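Local coordinates for odorant binding protein, antennal (Anopheles gambiae, PDB 3R1P), which probably binds odorant molecules as a secreted, all-helical member of the PBP/GOBP family in the mosquito antenna, at residues A[19-24]-A[51-56]; A[45-50]-A[99-104]; A[89-94]-A[108-113]. All coordinates share one frame; numbering follows the deposited sequence.

Contact 1 of 3, residues A[19-24]-A[51-56]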
ATOM      1  N   GLU A  19       1.990   8.847  -8.612  1.00 41.62           N
ATOM      2  CA  GLU A  19       1.789   8.995 -10.058  1.00 41.77           C
ATOM      3  C   GLU A  19       2.202   7.773 -10.880  1.00 44.49           C
ATOM      4  O   GLU A  19       1.485   7.406 -11.814  1.00 44.59           O
ATOM      5  CB  GLU A  19       2.443  10.284 -10.578  1.00 43.53           C
ATOM      6  CG  GLU A  19       1.723  11.544 -10.115  1.00 56.05           C
ATOM      7  CD  GLU A  19       1.531  12.667 -11.121  1.00 77.91           C
ATOM      8  OE1 GLU A  19       2.042  12.575 -12.263  1.00 64.59           O
ATOM      9  OE2 GLU A  19       0.883  13.669 -10.742  1.00 74.90           O
ATOM     10  N   ILE A  20       3.321   7.128 -10.518  1.00 40.76           N
ATOM     11  CA  ILE A  20       3.784   5.914 -11.210  1.00 40.59           C
ATOM     12  C   ILE A  20       2.820   4.748 -10.977  1.00 42.67           C
ATOM     13  O   ILE A  20       2.438   4.060 -11.927  1.00 42.13           O
ATOM     14  CB  ILE A  20       5.250   5.572 -10.848  1.00 44.23           C
ATOM     15  CG1 ILE A  20       6.199   6.585 -11.493  1.00 45.31           C
ATOM     16  CG2 ILE A  20       5.640   4.129 -11.248  1.00 44.96           C
ATOM     17  CD1 ILE A  20       7.370   6.841 -10.718  1.00 52.06           C
ATOM     18  N   CYS A  21       2.402   4.558  -9.716  1.00 37.34           N
ATOM     19  CA  CYS A  21       1.511   3.468  -9.355  1.00 35.87           C
ATOM     20  C   CYS A  21       0.079   3.555  -9.831  1.00 39.25           C
ATOM     21  O   CYS A  21      -0.546   2.516 -10.049  1.00 37.40           O
ATOM     22  CB  CYS A  21       1.653   3.102  -7.886  1.00 34.98           C
ATOM     23  SG  CYS A  21       3.318   2.528  -7.471  1.00 38.31           S
ATOM     24  N   ILE A  22      -0.403   4.784 -10.108  1.00 37.94           N
ATOM     25  CA  ILE A  22      -1.715   5.002 -10.722  1.00 38.33           C
ATOM     26  C   ILE A  22      -1.623   4.459 -12.159  1.00 41.81           C
ATOM     27  O   ILE A  22      -2.515   3.727 -12.604  1.00 41.36           O
ATOM     28  CB  ILE A  22      -2.104   6.516 -10.708  1.00 41.97           C
ATOM     29  CG1 ILE A  22      -2.780   6.885  -9.382  1.00 42.94           C
ATOM     30  CG2 ILE A  22      -2.991   6.907 -11.921  1.00 43.00           C
ATOM     31  CD1 ILE A  22      -3.575   8.214  -9.357  1.00 50.60           C
ATOM     32  N   ALA A  23      -0.523   4.822 -12.862  1.00 38.35           N
ATOM     33  CA  ALA A  23      -0.251   4.450 -14.252  1.00 38.69           C
ATOM     34  C   ALA A  23      -0.073   2.947 -14.433  1.00 42.98           C
ATOM     35  O   ALA A  23      -0.663   2.377 -15.352  1.00 43.15           O
ATOM     36  CB  ALA A  23       0.971   5.199 -14.769  1.00 39.40           C
ATOM     37  N   GLU A  24       0.718   2.305 -13.550  1.00 39.25           N
ATOM     38  CA  GLU A  24       0.984   0.865 -13.591  1.00 39.02           C
ATOM     39  C   GLU A  24      -0.247   0.001 -13.288  1.00 42.67           C
ATOM     40  O   GLU A  24      -0.538  -0.935 -14.037  1.00 40.99           O
ATOM     41  CB  GLU A  24       2.131   0.498 -12.640  1.00 40.06           C
ATOM     42  CG  GLU A  24       3.499   0.883 -13.167  1.00 52.49           C
ATOM     43  CD  GLU A  24       4.682   0.118 -12.597  1.00 70.83           C
ATOM     44  OE1 GLU A  24       4.472  -0.898 -11.894  1.00 63.43           O
ATOM     45  OE2 GLU A  24       5.832   0.539 -12.863  1.00 59.63           O
ATOM     46  N   HIS A  51       0.372  -2.863  -4.177  1.00 24.71           N
ATOM     47  CA  HIS A  51       1.500  -3.744  -4.534  1.00 26.51           C
ATOM     48  C   HIS A  51       2.585  -2.913  -5.197  1.00 32.84           C
ATOM     49  O   HIS A  51       3.755  -3.042  -4.831  1.00 32.25           O
ATOM     50  CB  HIS A  51       1.098  -4.925  -5.442  1.00 27.80           C
ATOM     51  CG  HIS A  51       2.302  -5.619  -6.015  1.00 32.29           C
ATOM     52  ND1 HIS A  51       2.703  -5.401  -7.322  1.00 34.52           N
ATOM     53  CD2 HIS A  51       3.245  -6.363  -5.390  1.00 34.04           C
ATOM     54  CE1 HIS A  51       3.827  -6.086  -7.471  1.00 34.12           C
ATOM     55  NE2 HIS A  51       4.189  -6.683  -6.332  1.00 34.33           N
ATOM     56  N   CYS A  52       2.185  -2.024  -6.139  1.00 31.00           N
ATOM     57  CA  CYS A  52       3.112  -1.140  -6.823  1.00 31.68           C
ATOM     58  C   CYS A  52       3.946  -0.295  -5.845  1.00 32.45           C
ATOM     59  O   CYS A  52       5.158  -0.193  -6.032  1.00 32.97           O
ATOM     60  CB  CYS A  52       2.389  -0.277  -7.852  1.00 33.60           C
ATOM     61  SG  CYS A  52       3.466   0.902  -8.694  1.00 37.93           S
ATOM     62  N   LEU A  53       3.306   0.289  -4.792  1.00 25.48           N
ATOM     63  CA  LEU A  53       3.988   1.089  -3.762  1.00 23.94           C
ATOM     64  C   LEU A  53       5.058   0.276  -3.022  1.00 26.22           C
ATOM     65  O   LEU A  53       6.133   0.798  -2.735  1.00 25.35           O
ATOM     66  CB  LEU A  53       2.989   1.622  -2.720  1.00 24.00           C
ATOM     67  CG  LEU A  53       2.009   2.716  -3.110  1.00 28.57           C
ATOM     68  CD1 LEU A  53       1.148   3.103  -1.898  1.00 28.59           C
ATOM     69  CD2 LEU A  53       2.732   3.951  -3.614  1.00 31.33           C
ATOM     70  N   PHE A  54       4.743  -0.982  -2.674  1.00 22.90           N
ATOM     71  CA  PHE A  54       5.681  -1.871  -1.983  1.00 22.54           C
ATOM     72  C   PHE A  54       6.843  -2.273  -2.896  1.00 25.53           C
ATOM     73  O   PHE A  54       7.993  -2.272  -2.458  1.00 24.71           O
ATOM     74  CB  PHE A  54       4.957  -3.095  -1.416  1.00 23.52           C
ATOM     75  CG  PHE A  54       4.012  -2.805  -0.274  1.00 24.27           C
ATOM     76  CD1 PHE A  54       2.845  -3.541  -0.114  1.00 25.61           C
ATOM     77  CD2 PHE A  54       4.306  -1.818   0.664  1.00 26.24           C
ATOM     78  CE1 PHE A  54       2.000  -3.306   0.970  1.00 26.14           C
ATOM     79  CE2 PHE A  54       3.450  -1.571   1.734  1.00 28.86           C
ATOM     80  CZ  PHE A  54       2.302  -2.312   1.876  1.00 26.19           C
ATOM     81  N   ASP A  55       6.540  -2.578  -4.158  1.00 24.38           N
ATOM     82  CA  ASP A  55       7.543  -2.926  -5.165  1.00 25.51           C
ATOM     83  C   ASP A  55       8.523  -1.755  -5.410  1.00 30.59           C
ATOM     84  O   ASP A  55       9.725  -1.993  -5.447  1.00 29.82           O
ATOM     85  CB  ASP A  55       6.857  -3.360  -6.475  1.00 27.64           C
ATOM     86  CG  ASP A  55       7.839  -3.743  -7.562  1.00 40.98           C
ATOM     87  OD1 ASP A  55       8.018  -2.946  -8.506  1.00 42.75           O
ATOM     88  OD2 ASP A  55       8.467  -4.817  -7.442  1.00 45.94           O
ATOM     89  N   LYS A  56       8.024  -0.500  -5.541  1.00 27.66           N
ATOM     90  CA  LYS A  56       8.889   0.672  -5.796  1.00 27.50           C
ATOM     91  C   LYS A  56       9.800   1.040  -4.641  1.00 32.41           C
ATOM     92  O   LYS A  56      10.919   1.504  -4.871  1.00 33.55           O
ATOM     93  CB  LYS A  56       8.092   1.902  -6.266  1.00 28.91           C
ATOM     94  CG  LYS A  56       7.381   1.715  -7.599  1.00 36.07           C
ATOM     95  CD  LYS A  56       8.335   1.598  -8.772  1.00 43.47           C
ATOM     96  CE  LYS A  56       7.620   1.062  -9.987  1.00 54.82           C
ATOM     97  NZ  LYS A  56       8.549   0.891 -11.133  1.00 64.32           N
TER
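The C21–C52 disulfide, one of four in this odorant-binding protein, bolts helix 11-25 to helix 44-56. C21 SG and C52 SG are bonded at 2.0 Å with a chi3 of -74°, and the CA atoms of C21 and C52 lie 5.5 Å apart. With chi1 at 177°, the sulfur of C52 swings opposite the backbone N and meets C21 SG. Counting the six cysteines of classical insect odorant-binding proteins, and leaving out the extra pair C35–C121, this is the 1–3 bridge. The two segments run at 128° to each other, and the bridge separates an inner from an outer side. On the inner side L53 CD2 approaches C21 SG to 4.2 Å; the L53 side chain also touches the bound palmitic acid and L17. On the outer side the carboxylate of E24 and the ammonium group of K56 meet from opposite directions in a salt bridge whose hydrogen bond, K56 NZ to E24 OE2 at 3.2 Å, is weak. The K56 chain bends at chi2, its CG lying near C21 SG, while the I20 side chain crosses that of K56 at about a right angle, I20 CG2 3.9 Å from K56 CE.

Contact 2 of 3, residues A[45-50]-A[99-104]; sequences AAKCYI and KCETAY
K47 of helix 44-56 reaches across to helix 99-110 and serves two partners there, Y104 and E101. The charged contact is a salt bridge: K47 NZ donates to E101 OE1 at 3.0 Å, arriving on the syn side of that oxygen and 23° out of the carboxylate plane, with a weak second bond to E101 OE2. E101 points its CB away from the other helix, and the bend at chi2 (-67°) brings the carboxylate back to the ammonium group. The aromatic contact uses the same lysine, whose extended chain runs over one face of the Y104 ring. K47 CE makes a CH-pi contact 3.6 Å from the ring centroid of Y104, and K47 NZ adds a cation-pi interaction at 4.2 Å from that centroid. Y104 OH is hydrogen-bonded to K108 NZ. The apolar part lies deeper, where I50 CG2 packs 3.8 Å from A103 CB and I50 CD1 comes to the edge of the Y104 ring. Covalently, C48 SG and C100 SG join at 2.0 Å, the 2–5 bridge among the six classical cysteines, between segment axes only 7.4 Å apart. Carboxylate and ring together would favour a protonated K47, probably stabilising its charge, while the disulfide probably helps hold the helices at a spacing the lysine can span.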
ATOM      1  N   ALA A  45      -8.003  -3.035  -9.077  1.00 30.23           N
ATOM      2  CA  ALA A  45      -6.974  -2.119  -9.571  1.00 29.91           C
ATOM      3  C   ALA A  45      -6.317  -1.295  -8.455  1.00 33.97           C
ATOM      4  O   ALA A  45      -5.142  -0.931  -8.589  1.00 33.94           O
ATOM      5  CB  ALA A  45      -7.568  -1.195 -10.629  1.00 30.98           C
ATOM      6  N   ALA A  46      -7.071  -0.972  -7.374  1.00 28.99           N
ATOM      7  CA  ALA A  46      -6.521  -0.203  -6.248  1.00 28.50           C
ATOM      8  C   ALA A  46      -5.620  -1.084  -5.380  1.00 29.79           C
ATOM      9  O   ALA A  46      -4.654  -0.584  -4.797  1.00 29.28           O
ATOM     10  CB  ALA A  46      -7.644   0.398  -5.414  1.00 29.26           C
ATOM     11  N   LYS A  47      -5.939  -2.393  -5.305  1.00 25.85           N
ATOM     12  CA  LYS A  47      -5.147  -3.407  -4.584  1.00 25.05           C
ATOM     13  C   LYS A  47      -3.790  -3.549  -5.267  1.00 29.64           C
ATOM     14  O   LYS A  47      -2.783  -3.703  -4.578  1.00 28.37           O
ATOM     15  CB  LYS A  47      -5.870  -4.759  -4.538  1.00 26.10           C
ATOM     16  CG  LYS A  47      -7.138  -4.738  -3.694  1.00 28.82           C
ATOM     17  CD  LYS A  47      -7.776  -6.097  -3.657  1.00 28.82           C
ATOM     18  CE  LYS A  47      -8.968  -6.117  -2.737  1.00 31.91           C
ATOM     19  NZ  LYS A  47      -9.506  -7.491  -2.592  1.00 32.04           N
ATOM     20  N   CYS A  48      -3.761  -3.434  -6.626  1.00 27.13           N
ATOM     21  CA  CYS A  48      -2.524  -3.468  -7.411  1.00 26.08           C
ATOM     22  C   CYS A  48      -1.699  -2.209  -7.218  1.00 31.26           C
ATOM     23  O   CYS A  48      -0.467  -2.295  -7.235  1.00 31.48           O
ATOM     24  CB  CYS A  48      -2.798  -3.762  -8.883  1.00 26.16           C
ATOM     25  SG  CYS A  48      -3.429  -5.430  -9.198  1.00 29.55           S
ATOM     26  N   TYR A  49      -2.366  -1.043  -6.963  1.00 26.62           N
ATOM     27  CA  TYR A  49      -1.692   0.228  -6.673  1.00 25.85           C
ATOM     28  C   TYR A  49      -0.828   0.059  -5.402  1.00 27.47           C
ATOM     29  O   TYR A  49       0.309   0.525  -5.362  1.00 26.64           O
ATOM     30  CB  TYR A  49      -2.734   1.372  -6.511  1.00 26.72           C
ATOM     31  CG  TYR A  49      -2.187   2.637  -5.883  1.00 28.85           C
ATOM     32  CD1 TYR A  49      -1.661   3.659  -6.667  1.00 30.80           C
ATOM     33  CD2 TYR A  49      -2.214   2.824  -4.501  1.00 28.96           C
ATOM     34  CE1 TYR A  49      -1.136   4.818  -6.091  1.00 31.75           C
ATOM     35  CE2 TYR A  49      -1.713   3.986  -3.917  1.00 29.33           C
ATOM     36  CZ  TYR A  49      -1.171   4.980  -4.713  1.00 34.26           C
ATOM     37  OH  TYR A  49      -0.664   6.118  -4.126  1.00 28.71           O
ATOM     38  N   ILE A  50      -1.383  -0.614  -4.378  1.00 22.50           N
ATOM     39  CA  ILE A  50      -0.702  -0.896  -3.112  1.00 22.23           C
ATOM     40  C   ILE A  50       0.528  -1.781  -3.366  1.00 26.79           C
ATOM     41  O   ILE A  50       1.606  -1.464  -2.840  1.00 26.39           O
ATOM     42  CB  ILE A  50      -1.658  -1.501  -2.055  1.00 25.14           C
ATOM     43  CG1 ILE A  50      -2.903  -0.594  -1.834  1.00 25.31           C
ATOM     44  CG2 ILE A  50      -0.895  -1.765  -0.744  1.00 24.41           C
ATOM     45  CD1 ILE A  50      -4.057  -1.229  -0.988  1.00 29.56           C
ATOM     46  N   LYS A  99      -0.222 -11.075  -6.204  1.00 19.66           N
ATOM     47  CA  LYS A  99       0.610  -9.985  -5.679  1.00 19.52           C
ATOM     48  C   LYS A  99      -0.235  -8.815  -5.147  1.00 23.53           C
ATOM     49  O   LYS A  99       0.090  -8.235  -4.115  1.00 21.80           O
ATOM     50  CB  LYS A  99       1.582  -9.469  -6.758  1.00 21.56           C
ATOM     51  CG  LYS A  99       2.650 -10.465  -7.166  1.00 31.44           C
ATOM     52  CD  LYS A  99       3.689  -9.813  -8.087  1.00 33.40           C
ATOM     53  CE  LYS A  99       4.941 -10.663  -8.214  1.00 41.67           C
ATOM     54  NZ  LYS A  99       4.693 -11.943  -8.934  1.00 49.52           N
ATOM     55  N   CYS A 100      -1.336  -8.487  -5.857  1.00 21.98           N
ATOM     56  CA  CYS A 100      -2.214  -7.397  -5.444  1.00 22.45           C
ATOM     57  C   CYS A 100      -3.008  -7.759  -4.199  1.00 23.06           C
ATOM     58  O   CYS A 100      -3.145  -6.912  -3.317  1.00 22.09           O
ATOM     59  CB  CYS A 100      -3.115  -6.969  -6.596  1.00 24.54           C
ATOM     60  SG  CYS A 100      -2.208  -6.666  -8.131  1.00 29.35           S
ATOM     61  N   GLU A 101      -3.489  -9.009  -4.103  1.00 19.00           N
ATOM     62  CA  GLU A 101      -4.214  -9.489  -2.919  1.00 19.14           C
ATOM     63  C   GLU A 101      -3.269  -9.562  -1.706  1.00 21.93           C
ATOM     64  O   GLU A 101      -3.672  -9.207  -0.598  1.00 21.49           O
ATOM     65  CB  GLU A 101      -4.862 -10.855  -3.178  1.00 20.66           C
ATOM     66  CG  GLU A 101      -6.032 -10.803  -4.153  1.00 31.55           C
ATOM     67  CD  GLU A 101      -7.298 -10.076  -3.720  1.00 54.69           C
ATOM     68  OE1 GLU A 101      -7.400  -9.626  -2.553  1.00 37.42           O
ATOM     69  OE2 GLU A 101      -8.219 -10.003  -4.564  1.00 54.69           O
ATOM     70  N   THR A 102      -2.001  -9.970  -1.930  1.00 16.25           N
ATOM     71  CA  THR A 102      -0.990 -10.045  -0.864  1.00 14.95           C
ATOM     72  C   THR A 102      -0.767  -8.654  -0.249  1.00 18.74           C
ATOM     73  O   THR A 102      -0.747  -8.527   0.975  1.00 17.70           O
ATOM     74  CB  THR A 102       0.325 -10.672  -1.401  1.00 16.75           C
ATOM     75  OG1 THR A 102       0.081 -12.019  -1.814  1.00 18.28           O
ATOM     76  CG2 THR A 102       1.451 -10.657  -0.366  1.00 15.77           C
ATOM     77  N   ALA A 103      -0.607  -7.611  -1.101  1.00 18.24           N
ATOM     78  CA  ALA A 103      -0.375  -6.235  -0.640  1.00 19.54           C
ATOM     79  C   ALA A 103      -1.588  -5.672   0.091  1.00 23.52           C
ATOM     80  O   ALA A 103      -1.427  -5.048   1.151  1.00 21.40           O
ATOM     81  CB  ALA A 103      -0.001  -5.334  -1.806  1.00 20.66           C
ATOM     82  N   TYR A 104      -2.797  -5.906  -0.465  1.00 20.56           N
ATOM     83  CA  TYR A 104      -4.045  -5.483   0.159  1.00 20.65           C
ATOM     84  C   TYR A 104      -4.223  -6.121   1.544  1.00 24.68           C
ATOM     85  O   TYR A 104      -4.493  -5.402   2.511  1.00 25.49           O
ATOM     86  CB  TYR A 104      -5.248  -5.802  -0.748  1.00 22.50           C
ATOM     87  CG  TYR A 104      -6.580  -5.582  -0.061  1.00 24.52           C
ATOM     88  CD1 TYR A 104      -7.103  -4.295   0.098  1.00 27.12           C
ATOM     89  CD2 TYR A 104      -7.311  -6.652   0.445  1.00 24.95           C
ATOM     90  CE1 TYR A 104      -8.321  -4.086   0.748  1.00 28.76           C
ATOM     91  CE2 TYR A 104      -8.526  -6.453   1.097  1.00 25.84           C
ATOM     92  CZ  TYR A 104      -9.031  -5.170   1.238  1.00 35.12           C
ATOM     93  OH  TYR A 104     -10.220  -4.976   1.895  1.00 37.35           O
TER

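Contact 3 of 3, residues A[89-94]-A[108-113]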
ATOM      1  N   ARG A  89       5.161  -8.823  12.915  1.00 29.28           N
ATOM      2  CA  ARG A  89       5.521 -10.171  12.531  1.00 28.16           C
ATOM      3  C   ARG A  89       4.408 -10.953  11.787  1.00 28.53           C
ATOM      4  O   ARG A  89       4.678 -11.482  10.725  1.00 26.02           O
ATOM      5  CB  ARG A  89       6.148 -10.940  13.701  1.00 30.07           C
ATOM      6  CG  ARG A  89       5.154 -11.371  14.766  1.00 44.46           C
ATOM      7  CD  ARG A  89       5.568 -11.018  16.169  1.00 58.61           C
ATOM      8  NE  ARG A  89       4.559 -11.503  17.106  1.00 69.39           N
ATOM      9  CZ  ARG A  89       4.359 -11.023  18.325  1.00 80.99           C
ATOM     10  NH1 ARG A  89       5.111 -10.033  18.790  1.00 67.83           N
ATOM     11  NH2 ARG A  89       3.402 -11.530  19.094  1.00 63.58           N
ATOM     12  N   GLU A  90       3.159 -10.955  12.293  1.00 25.66           N
ATOM     13  CA  GLU A  90       2.105 -11.696  11.613  1.00 25.33           C
ATOM     14  C   GLU A  90       1.742 -11.138  10.230  1.00 26.32           C
ATOM     15  O   GLU A  90       1.636 -11.895   9.257  1.00 24.94           O
ATOM     16  CB  GLU A  90       0.885 -11.965  12.521  1.00 27.48           C
ATOM     17  CG  GLU A  90      -0.298 -11.029  12.381  1.00 36.88           C
ATOM     18  CD  GLU A  90      -1.545 -11.499  13.106  1.00 56.79           C
ATOM     19  OE1 GLU A  90      -2.508 -11.915  12.423  1.00 37.82           O
ATOM     20  OE2 GLU A  90      -1.561 -11.444  14.357  1.00 48.04           O
ATOM     21  N   CYS A  91       1.607  -9.803  10.150  1.00 19.33           N
ATOM     22  CA  CYS A  91       1.241  -9.129   8.917  1.00 17.94           C
ATOM     23  C   CYS A  91       2.343  -9.189   7.866  1.00 19.45           C
ATOM     24  O   CYS A  91       2.039  -9.089   6.683  1.00 18.52           O
ATOM     25  CB  CYS A  91       0.815  -7.694   9.195  1.00 17.80           C
ATOM     26  SG  CYS A  91      -0.514  -7.522  10.416  1.00 21.68           S
ATOM     27  N   SER A  92       3.612  -9.379   8.286  1.00 16.88           N
ATOM     28  CA  SER A  92       4.733  -9.473   7.340  1.00 16.42           C
ATOM     29  C   SER A  92       4.935 -10.899   6.791  1.00 17.20           C
ATOM     30  O   SER A  92       5.880 -11.133   6.053  1.00 15.90           O
ATOM     31  CB  SER A  92       6.022  -8.929   7.954  1.00 21.17           C
ATOM     32  OG  SER A  92       6.401  -9.667   9.103  1.00 34.47           O
ATOM     33  N   HIS A  93       4.040 -11.837   7.113  1.00 14.83           N
ATOM     34  CA  HIS A  93       4.150 -13.207   6.613  1.00 14.43           C
ATOM     35  C   HIS A  93       2.914 -13.645   5.819  1.00 18.29           C
ATOM     36  O   HIS A  93       2.693 -14.837   5.615  1.00 18.83           O
ATOM     37  CB  HIS A  93       4.484 -14.186   7.734  1.00 15.21           C
ATOM     38  CG  HIS A  93       5.846 -13.987   8.314  1.00 18.54           C
ATOM     39  ND1 HIS A  93       6.916 -14.725   7.875  1.00 20.64           N
ATOM     40  CD2 HIS A  93       6.275 -13.112   9.254  1.00 20.58           C
ATOM     41  CE1 HIS A  93       7.957 -14.291   8.565  1.00 19.99           C
ATOM     42  NE2 HIS A  93       7.613 -13.336   9.423  1.00 20.55           N
ATOM     43  N   ILE A  94       2.123 -12.681   5.360  1.00 14.10           N
ATOM     44  CA  ILE A  94       0.936 -12.944   4.550  1.00 15.04           C
ATOM     45  C   ILE A  94       1.389 -13.151   3.107  1.00 20.32           C
ATOM     46  O   ILE A  94       2.054 -12.278   2.538  1.00 19.14           O
ATOM     47  CB  ILE A  94      -0.108 -11.796   4.682  1.00 17.70           C
ATOM     48  CG1 ILE A  94      -0.704 -11.718   6.122  1.00 18.30           C
ATOM     49  CG2 ILE A  94      -1.201 -11.898   3.598  1.00 18.39           C
ATOM     50  CD1 ILE A  94      -1.474 -10.450   6.419  1.00 20.83           C
ATOM     51  N   LYS A 108      -4.453  -4.308   5.266  1.00 18.64           N
ATOM     52  CA  LYS A 108      -5.639  -4.585   6.097  1.00 19.40           C
ATOM     53  C   LYS A 108      -5.240  -5.091   7.482  1.00 24.32           C
ATOM     54  O   LYS A 108      -5.793  -4.643   8.483  1.00 25.61           O
ATOM     55  CB  LYS A 108      -6.559  -5.609   5.406  1.00 21.07           C
ATOM     56  CG  LYS A 108      -7.414  -5.009   4.288  1.00 37.75           C
ATOM     57  CD  LYS A 108      -8.449  -3.950   4.757  1.00 45.19           C
ATOM     58  CE  LYS A 108      -9.579  -4.501   5.616  1.00 50.10           C
ATOM     59  NZ  LYS A 108     -10.460  -5.455   4.873  1.00 59.00           N
ATOM     60  N   CYS A 109      -4.248  -5.998   7.527  1.00 20.41           N
ATOM     61  CA  CYS A 109      -3.711  -6.594   8.745  1.00 20.02           C
ATOM     62  C   CYS A 109      -2.965  -5.546   9.597  1.00 26.98           C
ATOM     63  O   CYS A 109      -3.241  -5.415  10.789  1.00 27.61           O
ATOM     64  CB  CYS A 109      -2.808  -7.769   8.363  1.00 19.19           C
ATOM     65  SG  CYS A 109      -2.061  -8.665   9.748  1.00 22.17           S
ATOM     66  N   TYR A 110      -2.006  -4.830   8.978  1.00 25.95           N
ATOM     67  CA  TYR A 110      -1.097  -3.886   9.632  1.00 27.17           C
ATOM     68  C   TYR A 110      -1.640  -2.491   9.937  1.00 32.94           C
ATOM     69  O   TYR A 110      -1.420  -1.987  11.037  1.00 31.76           O
ATOM     70  CB  TYR A 110       0.233  -3.825   8.876  1.00 28.70           C
ATOM     71  CG  TYR A 110       1.379  -3.290   9.702  1.00 31.03           C
ATOM     72  CD1 TYR A 110       1.897  -4.021  10.770  1.00 33.26           C
ATOM     73  CD2 TYR A 110       1.963  -2.063   9.405  1.00 32.11           C
ATOM     74  CE1 TYR A 110       2.941  -3.525  11.551  1.00 34.86           C
ATOM     75  CE2 TYR A 110       3.029  -1.569  10.159  1.00 33.16           C
ATOM     76  CZ  TYR A 110       3.529  -2.312  11.220  1.00 42.68           C
ATOM     77  OH  TYR A 110       4.583  -1.832  11.969  1.00 47.57           O
ATOM     78  N   PHE A 111      -2.300  -1.854   8.957  1.00 31.72           N
ATOM     79  CA  PHE A 111      -2.875  -0.517   9.128  1.00 33.16           C
ATOM     80  C   PHE A 111      -4.375  -0.630   9.415  1.00 40.61           C
ATOM     81  O   PHE A 111      -5.206  -0.209   8.617  1.00 40.09           O
ATOM     82  CB  PHE A 111      -2.551   0.402   7.924  1.00 34.55           C
ATOM     83  CG  PHE A 111      -1.072   0.526   7.631  1.00 36.07           C
ATOM     84  CD1 PHE A 111      -0.509  -0.110   6.531  1.00 39.46           C
ATOM     85  CD2 PHE A 111      -0.234   1.245   8.478  1.00 38.37           C
ATOM     86  CE1 PHE A 111       0.859   0.007   6.260  1.00 40.49           C
ATOM     87  CE2 PHE A 111       1.136   1.350   8.212  1.00 41.42           C
ATOM     88  CZ  PHE A 111       1.672   0.740   7.101  1.00 39.73           C
ATOM     89  N   ASN A 112      -4.705  -1.249  10.559  1.00 40.64           N
ATOM     90  CA  ASN A 112      -6.083  -1.490  10.996  1.00 42.04           C
ATOM     91  C   ASN A 112      -6.785  -0.238  11.546  1.00 48.05           C
ATOM     92  O   ASN A 112      -8.013  -0.157  11.471  1.00 48.63           O
ATOM     93  CB  ASN A 112      -6.142  -2.648  12.003  1.00 44.12           C
ATOM     94  CG  ASN A 112      -5.139  -2.564  13.136  1.00 66.55           C
ATOM     95  OD1 ASN A 112      -4.807  -1.489  13.650  1.00 59.82           O
ATOM     96  ND2 ASN A 112      -4.600  -3.705  13.515  1.00 59.54           N
ATOM     97  N   ALA A 113      -6.012   0.721  12.108  1.00 44.74           N
ATOM     98  CA  ALA A 113      -6.547   1.970  12.658  1.00 44.66           C
ATOM     99  C   ALA A 113      -6.836   2.974  11.545  1.00 48.52           C
ATOM    100  O   ALA A 113      -6.027   3.136  10.632  1.00 47.57           O
ATOM    101  CB  ALA A 113      -5.586   2.568  13.675  1.00 45.34           C
TER
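Y110 sets its side chain against C91, whose CB meets the ring obliquely, with C91 CB 3.9 Å from Y110 CB and 4.1 Å from Y110 CD1. At the edge of the Y110 ring, in its plane, lies F111 CE1; over one face of the F111 ring sits Y110 CD2, 3.6 Å above the plane and offset toward the rim. F111 also meets F120 edge-to-face, which connects this corner to helix 114-125. The phenol oxygen of Y110 is hydrogen-bonded to T88 OG1, just ahead of segment 89-94, which anchors the far end of the ring. Between the backbones runs the C91–C109 disulfide (SG to SG 2.0 Å, chi3 -74°), pairing cysteines 4 and 6 of the classical six. It joins the ends of helices 88-91 and 99-110: S92, right after C91, and F111, two residues after C109, are the first to leave helical geometry. C109 SG lies anti to the backbone N (chi1 -179°), extending toward C91. Two apolar groups flank the bridge: I94 CD1 packs 3.6 Å from C109 CB, and the aliphatic CG of E90 lies 4.0 Å from C109 SG. I94 also touches E105 and T106 on helix 99-110, while L69 of helix 69-72 packs on both C91 and Y110.

In the fold
From the N terminus, helix 11-25 runs into contact 1, which closes a loop holding helix 29-32 and the first turns of helix 44-56. Contact 2 opens within that loop, at 45-50, and closes only at 99-104, so the two cross and share helix 44-56; they also touch directly, H51 and F54 packing on A103. Contact 3 opens at 89-94, before contact 2 closes, and ends at 108-113: these two cross as well, sharing helix 99-110. Contacts 1 and 3 follow in series, on opposite sides of the chain's centre. The interlocked trio thus chains helices 11-25, 44-56, 99-110 and 88-91, while the C35–C121 disulfide ties helix 114-125 to the loop after helix 29-32.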